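Local coordinates for protein suppressor of RNA silencing p3 (Rice hoja blanca virus, PDB 3AJF) that suppresses RNA-mediated gene silencing in the host, presumably by binding double-stranded RNA, and is represented here by its helical domain, at residues T9-P14 against L77-S82. Numbering follows the deposited sequence.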
loop_
_atom_site.group_PDB
_atom_site.type_symbol
_atom_site.label_atom_id
_atom_site.label_comp_id
_atom_site.label_asym_id
_atom_site.label_seq_id
_atom_site.Cartn_x
_atom_site.Cartn_y
_atom_site.Cartn_z
ATOM N N THR A 9 15.679 -8.247 -5.331
ATOM C CA THR A 9 15.228 -6.947 -5.816
ATOM C C THR A 9 13.706 -6.830 -5.979
ATOM O O THR A 9 13.020 -7.803 -6.297
ATOM C CB THR A 9 15.937 -6.486 -7.123
ATOM O OG1 THR A 9 15.626 -7.373 -8.200
ATOM C CG2 THR A 9 17.474 -6.361 -6.941
ATOM N N CYS A 10 13.211 -5.620 -5.746
ATOM C CA CYS A 10 11.833 -5.241 -6.020
ATOM C C CYS A 10 11.945 -4.155 -7.073
ATOM O O CYS A 10 12.546 -3.125 -6.806
ATOM C CB CYS A 10 11.204 -4.648 -4.747
ATOM S SG CYS A 10 9.602 -3.775 -4.981
ATOM N N LYS A 11 11.421 -4.381 -8.276
ATOM C CA LYS A 11 11.514 -3.368 -9.341
ATOM C C LYS A 11 12.979 -2.944 -9.528
ATOM O O LYS A 11 13.281 -1.770 -9.731
ATOM C CB LYS A 11 10.643 -2.147 -9.003
ATOM C CG LYS A 11 9.118 -2.322 -9.205
ATOM C CD LYS A 11 8.402 -1.049 -8.710
ATOM C CE LYS A 11 6.976 -0.911 -9.264
ATOM N NZ LYS A 11 6.552 0.544 -9.420
ATOM N N ASP A 12 13.884 -3.917 -9.435
ATOM C CA ASP A 12 15.327 -3.719 -9.615
ATOM C C ASP A 12 16.035 -2.970 -8.482
ATOM O O ASP A 12 17.238 -2.684 -8.570
ATOM C CB ASP A 12 15.644 -3.109 -11.001
ATOM C CG ASP A 12 15.350 -4.078 -12.150
ATOM O OD1 ASP A 12 15.796 -5.251 -12.093
ATOM O OD2 ASP A 12 14.663 -3.670 -13.113
ATOM N N LEU A 13 15.299 -2.681 -7.407
ATOM C CA LEU A 13 15.851 -2.034 -6.228
ATOM C C LEU A 13 16.111 -3.111 -5.181
ATOM O O LEU A 13 15.204 -3.895 -4.874
ATOM C CB LEU A 13 14.853 -1.016 -5.654
ATOM C CG LEU A 13 14.236 0.084 -6.530
ATOM C CD1 LEU A 13 13.111 0.831 -5.771
ATOM C CD2 LEU A 13 15.279 1.079 -7.036
ATOM N N PRO A 14 17.335 -3.157 -4.635
ATOM C CA PRO A 14 17.715 -4.102 -3.586
ATOM C C PRO A 14 16.872 -3.964 -2.317
ATOM O O PRO A 14 16.663 -2.857 -1.812
ATOM C CB PRO A 14 19.164 -3.735 -3.291
ATOM C CG PRO A 14 19.661 -3.116 -4.591
ATOM C CD PRO A 14 18.475 -2.318 -5.054
ATOM N N LEU A 77 11.030 -0.516 1.247
ATOM C CA LEU A 77 9.775 -0.851 1.883
ATOM C C LEU A 77 8.618 -0.207 1.120
ATOM O O LEU A 77 7.569 -0.820 0.934
ATOM C CB LEU A 77 9.782 -0.432 3.358
ATOM C CG LEU A 77 8.551 -0.756 4.207
ATOM C CD1 LEU A 77 8.189 -2.247 4.101
ATOM C CD2 LEU A 77 8.812 -0.346 5.658
ATOM N N THR A 78 8.830 1.017 0.643
ATOM C CA THR A 78 7.839 1.678 -0.162
ATOM C C THR A 78 7.648 0.919 -1.469
ATOM O O THR A 78 6.513 0.800 -1.962
ATOM C CB THR A 78 8.274 3.140 -0.447
ATOM O OG1 THR A 78 8.305 3.862 0.792
ATOM C CG2 THR A 78 7.318 3.819 -1.392
ATOM N N CYS A 79 8.745 0.422 -2.034
ATOM C CA CYS A 79 8.671 -0.420 -3.234
ATOM C C CYS A 79 7.743 -1.609 -2.994
ATOM O O CYS A 79 6.874 -1.904 -3.824
ATOM C CB CYS A 79 10.066 -0.951 -3.677
ATOM S SG CYS A 79 10.038 -1.762 -5.318
ATOM N N LEU A 80 7.944 -2.299 -1.867
ATOM C CA LEU A 80 7.115 -3.460 -1.510
ATOM C C LEU A 80 5.623 -3.075 -1.416
ATOM O O LEU A 80 4.738 -3.770 -1.970
ATOM C CB LEU A 80 7.604 -4.045 -0.177
ATOM C CG LEU A 80 9.014 -4.654 -0.177
ATOM C CD1 LEU A 80 9.395 -5.177 1.237
ATOM C CD2 LEU A 80 9.096 -5.770 -1.242
ATOM N N VAL A 81 5.343 -1.949 -0.752
ATOM C CA VAL A 81 3.971 -1.485 -0.646
ATOM C C VAL A 81 3.388 -1.260 -2.046
ATOM O O VAL A 81 2.282 -1.727 -2.370
ATOM C CB VAL A 81 3.814 -0.207 0.234
ATOM C CG1 VAL A 81 2.396 0.372 0.068
ATOM C CG2 VAL A 81 3.998 -0.551 1.631
ATOM N N SER A 82 4.147 -0.529 -2.854
ATOM C CA SER A 82 3.720 -0.104 -4.161
ATOM C C SER A 82 3.474 -1.327 -5.048
ATOM O O SER A 82 2.415 -1.411 -5.728
ATOM C CB SER A 82 4.760 0.874 -4.735
ATOM O OG SER A 82 4.598 1.030 -6.112
#
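Cys-10 and Cys-79 are joined by a disulfide, SG to SG 2.1 Å, which ties the end of the hairpin's first strand, where its turn begins, to helix 74-85. Both CB atoms already point across, and with each SG anti to its backbone N (chi1 167° at Cys-10, -170° at Cys-79) the sulfurs are carried on toward one another. The chi3 of -90° is close to the relaxed value for a disulfide and gives a left-handed bridge; the CA atoms of Cys-10 and Cys-79 lie 6.4 Å apart.

Two hairpin side chains pack against Cys-79 SG. From the turn, Lys-11 runs its extended chain alongside this sulfur, touching it with CB at 3.8 Å and again with CG and CD. Its ammonium group ends 3.9 Å, NZ to OG, from Ser-82, too far for a hydrogen bond; that hydroxyl is instead hydrogen-bonded to Ser-82 OG of the second subunit, so Ser-82 lies at the dimer interface, where it also packs on Ser-85 of the second subunit. Leu-13 adds its CD1 methyl, which rests 4.0 Å from Cys-79 SG. On the helix, the Leu-80 CB bond points away from the hairpin, yet its CD2 comes back to 4.2 Å from Cys-10 CB; the same leucine also packs on Leu-20 of helix 17-30.

No hydrogen bond crosses between the segments, so the link is covalent and apolar. The hairpin keeps its own shape: Cys-10 N to Leu-13 O (2.8 Å) and Leu-13 N to Cys-10 O (2.9 Å) bracket a type I' turn from Cys-10 to Leu-13, with Lys-11 and Asp-12 at its two central positions. The result is a two-residue (2:2) beta-hairpin with a type I' turn, cross-linked by a disulfide to helix 74-85, the last helix of this otherwise helical domain.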